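Long-range contacts in nitrilotriacetate monooxygenase (Burkholderia pseudomallei, PDB 3SDO), which probably acts as a flavin-dependent monooxygenase of the NtaA/SnaA/DszA family, using FMN and molecular oxygen to oxidise its substrate: residues A[7-12]-A[420-425]; A[273-278]-A[396-401]. One frame throughout, in Å; residues are numbered along the deposited sequence.

Near the N terminus the chain runs through residues 7-12 into strand 11-15, the first strand of the parallel barrel sheet. Contact 1 closes the larger loop: residues 420-425, which follow helix 401-418, return to lie against that entry. Contact 2 is nested inside this loop. It joins residues 273-278, at the end of strand 268-277, to residues 396-401, which lead from strand 393-396 into helix 401-418. The two centres are about 18 Å apart. They meet where Phe12 CD1 packs on Leu396 CD1 at 3.8 Å. Strand 393-396 pairs with both 11-15 and 268-277, and so connects the two contacts within one sheet.

Contact 1 of 2, residues A[7-12]-A[420-425]; sequences RKHIHF and GYFDPV
His9 holds its CG anti to the backbone N (chi1 176°), and this carries the imidazole across to residues 422-423. Phe422 adopts the same first torsion, and the two side chains run side by side in the same direction. Asp423 N donates to His9 ND1 at 2.9 Å. The bond is nearly straight (168°) and lies in the imidazole plane, which helps fix the rotation of the ring. The His9 and Phe422 planes are only 22° apart, but the rings are displaced and little of one covers the other, with His9 CE1 3.5 Å from Phe422 CD1. Phe12 adds a third ring, its CD2 3.7 Å from Phe422 CE1. Ile10 N donates to Tyr421 O at 2.9 Å, from above the carbonyl plane. Ile10 O is buried at the edge of the Phe422 ring without a hydrogen-bond partner. At the other end, Arg7 CA sits over one face of the Tyr421 ring in a CH-pi contact, 3.9 Å from its centroid. Lys8 N lies over that same face. Tyr421 OH bonds to Asp387, Ser4 and Thr6, so the ring is held at its far end too. Gly420 closes helix 401-418 with a Schellman motif. The contact thus joins the N-terminal entry to strand 11-15 with the exit from helix 401-418, beside the place where strands 11-15 and 393-396 close the TIM barrel of this luciferase-like monooxygenase.

Contact 2 of 2, residues A[273-278]-A[396-401]; sequences IGPIVG and LGLPVT
Pro275 and Leu398 cross at about a right angle. Leu398 CD2 reaches both CG and CD of the proline ring, and it lies 4.1 Å from Pro275 CD. The same methyl comes to 3.5 Å from Pro275 O. Leu398 CG stands anti to its own carbonyl carbon (chi1 -66°), beside the backbone N, and chi2 then turns CD2 to the proline. Leu396 CD2 also approaches the proline, 4.4 Å from Pro275 CG. That methyl is 4.3 Å from Ile273 CG1 as well, so it touches both residues. Ile273 and Leu396 can meet in this way because they form a parallel bridge and point to the same face of the sheet. Gly397 N donates to Ile273 O at 2.9 Å, and the hydrogen bond is almost straight (N-H...O 176°). A backbone bond between Ile273 and Met395, on the other side of Leu396, completes this bridge between strands 268-277 and 393-396. These are neighbouring parallel strands of the TIM barrel, and residues 396-401 lead from the second of them into helix 401-418. Phe408 of that helix packs on Pro275 and Leu396, while Met382 of helix 375-387 touches Ile273 and Pro275. Beyond the bridge the segments have no further hydrogen bond to each other. Gly274 CA passes 3.5 Å from Gly397 O, and Gly274 O bonds to Thr367 OG1. Farther along, Ile276 CD1 meets the Pro399 ring at CG, 4.3 Å away.

Contact 1 of 2, residues A[7-12]-A[420-425]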
ATOM      1  N   ARG A   7      35.894 -15.790  -1.430  1.00 31.21           N
ATOM      2  CA  ARG A   7      34.909 -15.348  -2.419  1.00 29.06           C
ATOM      3  C   ARG A   7      33.524 -15.844  -2.054  1.00 27.18           C
ATOM      4  O   ARG A   7      33.347 -17.022  -1.744  1.00 26.05           O
ATOM      5  CB  ARG A   7      35.215 -15.914  -3.804  1.00 29.69           C
ATOM      6  CG  ARG A   7      36.303 -15.234  -4.563  1.00 31.59           C
ATOM      7  CD  ARG A   7      36.611 -16.005  -5.854  1.00 32.83           C
ATOM      8  NE  ARG A   7      37.191 -17.316  -5.568  1.00 36.79           N
ATOM      9  CZ  ARG A   7      37.304 -18.324  -6.442  1.00 39.29           C
ATOM     10  NH1 ARG A   7      36.872 -18.211  -7.698  1.00 39.87           N
ATOM     11  NH2 ARG A   7      37.846 -19.467  -6.051  1.00 41.10           N
ATOM     12  N   LYS A   8      32.547 -14.943  -2.104  1.00 24.92           N
ATOM     13  CA  LYS A   8      31.164 -15.333  -2.032  1.00 23.92           C
ATOM     14  C   LYS A   8      30.235 -14.259  -2.587  1.00 22.61           C
ATOM     15  O   LYS A   8      30.561 -13.071  -2.574  1.00 22.19           O
ATOM     16  CB  LYS A   8      30.756 -15.668  -0.604  1.00 24.20           C
ATOM     17  CG  LYS A   8      30.730 -14.509   0.345  1.00 25.61           C
ATOM     18  CD  LYS A   8      30.399 -15.028   1.743  1.00 29.96           C
ATOM     19  CE  LYS A   8      30.217 -13.916   2.756  1.00 31.12           C
ATOM     20  NZ  LYS A   8      30.286 -14.474   4.149  1.00 34.41           N
ATOM     21  N   HIS A   9      29.064 -14.696  -3.029  1.00 20.67           N
ATOM     22  CA  HIS A   9      28.018 -13.790  -3.460  1.00 20.26           C
ATOM     23  C   HIS A   9      27.667 -12.718  -2.404  1.00 19.37           C
ATOM     24  O   HIS A   9      27.358 -13.027  -1.245  1.00 19.78           O
ATOM     25  CB  HIS A   9      26.773 -14.580  -3.856  1.00 19.34           C
ATOM     26  CG  HIS A   9      25.609 -13.722  -4.216  1.00 18.29           C
ATOM     27  ND1 HIS A   9      25.469 -13.124  -5.452  1.00 16.60           N
ATOM     28  CD2 HIS A   9      24.528 -13.349  -3.491  1.00 18.14           C
ATOM     29  CE1 HIS A   9      24.349 -12.425  -5.471  1.00 17.38           C
ATOM     30  NE2 HIS A   9      23.759 -12.544  -4.292  1.00 18.66           N
ATOM     31  N   ILE A  10      27.718 -11.466  -2.830  1.00 18.86           N
ATOM     32  CA  ILE A  10      27.306 -10.337  -2.010  1.00 18.08           C
ATOM     33  C   ILE A  10      25.871  -9.976  -2.371  1.00 17.98           C
ATOM     34  O   ILE A  10      25.573  -9.681  -3.534  1.00 18.04           O
ATOM     35  CB  ILE A  10      28.250  -9.141  -2.213  1.00 18.86           C
ATOM     36  CG1 ILE A  10      29.670  -9.545  -1.791  1.00 18.26           C
ATOM     37  CG2 ILE A  10      27.727  -7.888  -1.450  1.00 16.35           C
ATOM     38  CD1 ILE A  10      30.735  -8.491  -2.090  1.00 18.52           C
ATOM     39  N   HIS A  11      24.958 -10.063  -1.395  1.00 17.12           N
ATOM     40  CA  HIS A  11      23.560  -9.700  -1.638  1.00 16.60           C
ATOM     41  C   HIS A  11      23.415  -8.176  -1.747  1.00 17.25           C
ATOM     42  O   HIS A  11      24.086  -7.435  -1.035  1.00 17.36           O
ATOM     43  CB  HIS A  11      22.651 -10.196  -0.493  1.00 16.89           C
ATOM     44  CG  HIS A  11      22.721 -11.672  -0.234  1.00 17.73           C
ATOM     45  ND1 HIS A  11      21.993 -12.591  -0.967  1.00 17.87           N
ATOM     46  CD2 HIS A  11      23.409 -12.388   0.692  1.00 17.97           C
ATOM     47  CE1 HIS A  11      22.255 -13.810  -0.515  1.00 19.46           C
ATOM     48  NE2 HIS A  11      23.102 -13.714   0.497  1.00 18.67           N
ATOM     49  N   PHE A  12      22.504  -7.710  -2.595  1.00 18.17           N
ATOM     50  CA  PHE A  12      22.177  -6.285  -2.668  1.00 17.70           C
ATOM     51  C   PHE A  12      20.699  -6.035  -2.618  1.00 17.76           C
ATOM     52  O   PHE A  12      19.893  -6.775  -3.208  1.00 17.96           O
ATOM     53  CB  PHE A  12      22.704  -5.680  -3.958  1.00 17.98           C
ATOM     54  CG  PHE A  12      24.201  -5.573  -3.991  1.00 17.72           C
ATOM     55  CD1 PHE A  12      24.827  -4.463  -3.496  1.00 16.41           C
ATOM     56  CD2 PHE A  12      24.964  -6.605  -4.493  1.00 18.04           C
ATOM     57  CE1 PHE A  12      26.220  -4.364  -3.505  1.00 19.02           C
ATOM     58  CE2 PHE A  12      26.325  -6.520  -4.529  1.00 19.00           C
ATOM     59  CZ  PHE A  12      26.965  -5.388  -4.016  1.00 19.60           C
ATOM     60  N   GLY A 420      34.229 -13.134  -8.359  1.00 20.68           N
ATOM     61  CA  GLY A 420      33.571 -14.214  -7.585  1.00 20.61           C
ATOM     62  C   GLY A 420      32.766 -13.758  -6.392  1.00 20.33           C
ATOM     63  O   GLY A 420      32.443 -14.553  -5.481  1.00 19.29           O
ATOM     64  N   TYR A 421      32.410 -12.473  -6.398  1.00 20.46           N
ATOM     65  CA  TYR A 421      31.671 -11.876  -5.306  1.00 19.97           C
ATOM     66  C   TYR A 421      30.243 -11.400  -5.681  1.00 20.41           C
ATOM     67  O   TYR A 421      29.628 -10.658  -4.921  1.00 20.50           O
ATOM     68  CB  TYR A 421      32.488 -10.722  -4.717  1.00 20.17           C
ATOM     69  CG  TYR A 421      33.587 -11.132  -3.751  1.00 18.98           C
ATOM     70  CD1 TYR A 421      33.329 -11.249  -2.402  1.00 20.52           C
ATOM     71  CD2 TYR A 421      34.885 -11.344  -4.181  1.00 20.26           C
ATOM     72  CE1 TYR A 421      34.338 -11.605  -1.501  1.00 22.03           C
ATOM     73  CE2 TYR A 421      35.903 -11.688  -3.285  1.00 21.91           C
ATOM     74  CZ  TYR A 421      35.608 -11.814  -1.943  1.00 22.84           C
ATOM     75  OH  TYR A 421      36.582 -12.148  -1.036  1.00 25.71           O
ATOM     76  N   PHE A 422      29.726 -11.826  -6.834  1.00 20.53           N
ATOM     77  CA  PHE A 422      28.337 -11.538  -7.222  1.00 20.15           C
ATOM     78  C   PHE A 422      27.860 -12.418  -8.362  1.00 21.05           C
ATOM     79  O   PHE A 422      28.410 -12.386  -9.476  1.00 20.00           O
ATOM     80  CB  PHE A 422      28.158 -10.070  -7.616  1.00 19.91           C
ATOM     81  CG  PHE A 422      26.712  -9.685  -7.912  1.00 18.96           C
ATOM     82  CD1 PHE A 422      25.795  -9.555  -6.883  1.00 17.31           C
ATOM     83  CD2 PHE A 422      26.286  -9.440  -9.207  1.00 17.10           C
ATOM     84  CE1 PHE A 422      24.462  -9.205  -7.142  1.00 17.84           C
ATOM     85  CE2 PHE A 422      24.956  -9.105  -9.476  1.00 17.85           C
ATOM     86  CZ  PHE A 422      24.047  -8.980  -8.433  1.00 17.26           C
ATOM     87  N   ASP A 423      26.815 -13.182  -8.072  1.00 21.60           N
ATOM     88  CA  ASP A 423      26.123 -14.026  -9.048  1.00 22.19           C
ATOM     89  C   ASP A 423      24.826 -13.313  -9.464  1.00 22.75           C
ATOM     90  O   ASP A 423      23.888 -13.223  -8.680  1.00 22.55           O
ATOM     91  CB  ASP A 423      25.843 -15.378  -8.355  1.00 22.54           C
ATOM     92  CG  ASP A 423      25.081 -16.370  -9.216  1.00 23.45           C
ATOM     93  OD1 ASP A 423      24.772 -16.064 -10.371  1.00 23.65           O
ATOM     94  OD2 ASP A 423      24.786 -17.471  -8.694  1.00 23.18           O
ATOM     95  N   PRO A 424      24.774 -12.767 -10.688  1.00 24.52           N
ATOM     96  CA  PRO A 424      23.605 -12.000 -11.130  1.00 25.60           C
ATOM     97  C   PRO A 424      22.367 -12.836 -11.518  1.00 26.67           C
ATOM     98  O   PRO A 424      21.264 -12.271 -11.695  1.00 26.32           O
ATOM     99  CB  PRO A 424      24.139 -11.244 -12.360  1.00 26.12           C
ATOM    100  CG  PRO A 424      25.214 -12.103 -12.892  1.00 26.38           C
ATOM    101  CD  PRO A 424      25.823 -12.824 -11.728  1.00 25.42           C
ATOM    102  N   VAL A 425      22.549 -14.152 -11.641  1.00 27.68           N
ATOM    103  CA  VAL A 425      21.479 -15.064 -12.032  1.00 29.36           C
ATOM    104  C   VAL A 425      21.231 -16.119 -10.970  1.00 30.49           C
ATOM    105  O   VAL A 425      21.076 -17.284 -11.280  1.00 32.02           O
ATOM    106  CB  VAL A 425      21.793 -15.761 -13.383  1.00 30.29           C
ATOM    107  CG1 VAL A 425      21.688 -14.748 -14.531  1.00 30.97           C
ATOM    108  CG2 VAL A 425      23.158 -16.449 -13.356  1.00 31.05           C
TER

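Contact 2 of 2, residues A[273-278]-A[396-401]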
ATOM      1  N   ILE A 273      25.100   2.029   1.847  1.00 20.01           N
ATOM      2  CA  ILE A 273      26.213   2.691   1.212  1.00 21.25           C
ATOM      3  C   ILE A 273      25.682   3.385  -0.016  1.00 21.85           C
ATOM      4  O   ILE A 273      24.623   2.989  -0.551  1.00 21.47           O
ATOM      5  CB  ILE A 273      27.352   1.720   0.796  1.00 21.95           C
ATOM      6  CG1 ILE A 273      26.843   0.624  -0.150  1.00 21.90           C
ATOM      7  CG2 ILE A 273      27.958   1.082   2.023  1.00 21.89           C
ATOM      8  CD1 ILE A 273      27.975  -0.226  -0.790  1.00 21.75           C
ATOM      9  N   GLY A 274      26.407   4.424  -0.427  1.00 22.22           N
ATOM     10  CA  GLY A 274      26.064   5.254  -1.577  1.00 22.92           C
ATOM     11  C   GLY A 274      27.258   5.505  -2.477  1.00 22.84           C
ATOM     12  O   GLY A 274      27.776   6.615  -2.530  1.00 22.67           O
ATOM     13  N   PRO A 275      27.701   4.476  -3.199  1.00 22.88           N
ATOM     14  CA  PRO A 275      28.908   4.596  -4.016  1.00 23.19           C
ATOM     15  C   PRO A 275      28.764   5.502  -5.239  1.00 23.33           C
ATOM     16  O   PRO A 275      27.711   5.542  -5.857  1.00 22.26           O
ATOM     17  CB  PRO A 275      29.153   3.153  -4.468  1.00 23.21           C
ATOM     18  CG  PRO A 275      27.786   2.523  -4.409  1.00 22.85           C
ATOM     19  CD  PRO A 275      27.177   3.097  -3.209  1.00 23.07           C
ATOM     20  N   ILE A 276      29.852   6.173  -5.599  1.00 23.21           N
ATOM     21  CA  ILE A 276      29.918   7.003  -6.784  1.00 23.75           C
ATOM     22  C   ILE A 276      31.137   6.584  -7.588  1.00 24.83           C
ATOM     23  O   ILE A 276      32.272   6.653  -7.090  1.00 24.82           O
ATOM     24  CB  ILE A 276      30.054   8.492  -6.398  1.00 23.69           C
ATOM     25  CG1 ILE A 276      28.896   8.919  -5.486  1.00 22.69           C
ATOM     26  CG2 ILE A 276      30.144   9.381  -7.655  1.00 24.12           C
ATOM     27  CD1 ILE A 276      28.958  10.411  -5.060  1.00 22.90           C
ATOM     28  N   VAL A 277      30.920   6.149  -8.824  1.00 25.84           N
ATOM     29  CA  VAL A 277      31.991   5.536  -9.604  1.00 26.98           C
ATOM     30  C   VAL A 277      32.211   6.293 -10.906  1.00 28.11           C
ATOM     31  O   VAL A 277      31.283   6.911 -11.442  1.00 28.87           O
ATOM     32  CB  VAL A 277      31.704   4.033  -9.907  1.00 27.05           C
ATOM     33  CG1 VAL A 277      31.615   3.228  -8.585  1.00 27.07           C
ATOM     34  CG2 VAL A 277      30.423   3.883 -10.685  1.00 26.94           C
ATOM     35  N   GLY A 278      33.454   6.258 -11.367  1.00 28.36           N
ATOM     36  CA  GLY A 278      33.862   6.798 -12.643  1.00 29.25           C
ATOM     37  C   GLY A 278      35.049   5.976 -13.123  1.00 29.87           C
ATOM     38  O   GLY A 278      35.612   5.202 -12.355  1.00 29.35           O
ATOM     39  N   LEU A 396      21.783  -0.357  -1.108  1.00 21.37           N
ATOM     40  CA  LEU A 396      22.231   0.744  -1.959  1.00 21.82           C
ATOM     41  C   LEU A 396      21.303   1.929  -1.787  1.00 22.49           C
ATOM     42  O   LEU A 396      20.113   1.830  -2.074  1.00 21.88           O
ATOM     43  CB  LEU A 396      22.272   0.313  -3.417  1.00 21.94           C
ATOM     44  CG  LEU A 396      23.173  -0.885  -3.677  1.00 24.02           C
ATOM     45  CD1 LEU A 396      22.759  -1.577  -4.978  1.00 24.18           C
ATOM     46  CD2 LEU A 396      24.644  -0.432  -3.715  1.00 24.73           C
ATOM     47  N   GLY A 397      21.864   3.029  -1.285  1.00 22.20           N
ATOM     48  CA  GLY A 397      21.154   4.292  -1.127  1.00 22.24           C
ATOM     49  C   GLY A 397      21.854   5.320  -1.978  1.00 22.46           C
ATOM     50  O   GLY A 397      22.662   6.096  -1.468  1.00 22.40           O
ATOM     51  N   LEU A 398      21.564   5.320  -3.279  1.00 21.63           N
ATOM     52  CA  LEU A 398      22.351   6.120  -4.210  1.00 21.69           C
ATOM     53  C   LEU A 398      21.922   7.585  -4.145  1.00 20.83           C
ATOM     54  O   LEU A 398      20.733   7.885  -4.083  1.00 20.72           O
ATOM     55  CB  LEU A 398      22.265   5.573  -5.632  1.00 22.31           C
ATOM     56  CG  LEU A 398      22.933   4.194  -5.714  1.00 24.67           C
ATOM     57  CD1 LEU A 398      22.220   3.283  -6.685  1.00 24.12           C
ATOM     58  CD2 LEU A 398      24.445   4.344  -6.016  1.00 26.03           C
ATOM     59  N   PRO A 399      22.901   8.509  -4.143  1.00 19.86           N
ATOM     60  CA  PRO A 399      22.566   9.918  -4.012  1.00 19.98           C
ATOM     61  C   PRO A 399      21.509  10.385  -5.045  1.00 19.79           C
ATOM     62  O   PRO A 399      20.592  11.129  -4.706  1.00 19.29           O
ATOM     63  CB  PRO A 399      23.927  10.620  -4.224  1.00 20.82           C
ATOM     64  CG  PRO A 399      24.908   9.664  -3.784  1.00 20.23           C
ATOM     65  CD  PRO A 399      24.358   8.301  -4.186  1.00 20.16           C
ATOM     66  N   VAL A 400      21.641   9.915  -6.285  1.00 19.29           N
ATOM     67  CA  VAL A 400      20.685  10.192  -7.354  1.00 19.62           C
ATOM     68  C   VAL A 400      20.336   8.838  -7.987  1.00 19.63           C
ATOM     69  O   VAL A 400      21.222   8.137  -8.467  1.00 19.90           O
ATOM     70  CB  VAL A 400      21.279  11.175  -8.407  1.00 20.56           C
ATOM     71  CG1 VAL A 400      20.336  11.329  -9.608  1.00 20.76           C
ATOM     72  CG2 VAL A 400      21.559  12.559  -7.782  1.00 20.51           C
ATOM     73  N   THR A 401      19.057   8.472  -7.955  1.00 19.84           N
ATOM     74  CA  THR A 401      18.593   7.142  -8.357  1.00 20.43           C
ATOM     75  C   THR A 401      18.789   6.862  -9.868  1.00 20.61           C
ATOM     76  O   THR A 401      18.883   5.703 -10.285  1.00 20.98           O
ATOM     77  CB  THR A 401      17.096   6.956  -8.011  1.00 20.70           C
ATOM     78  OG1 THR A 401      16.817   7.483  -6.695  1.00 21.87           O
ATOM     79  CG2 THR A 401      16.711   5.487  -8.069  1.00 21.30           C
TER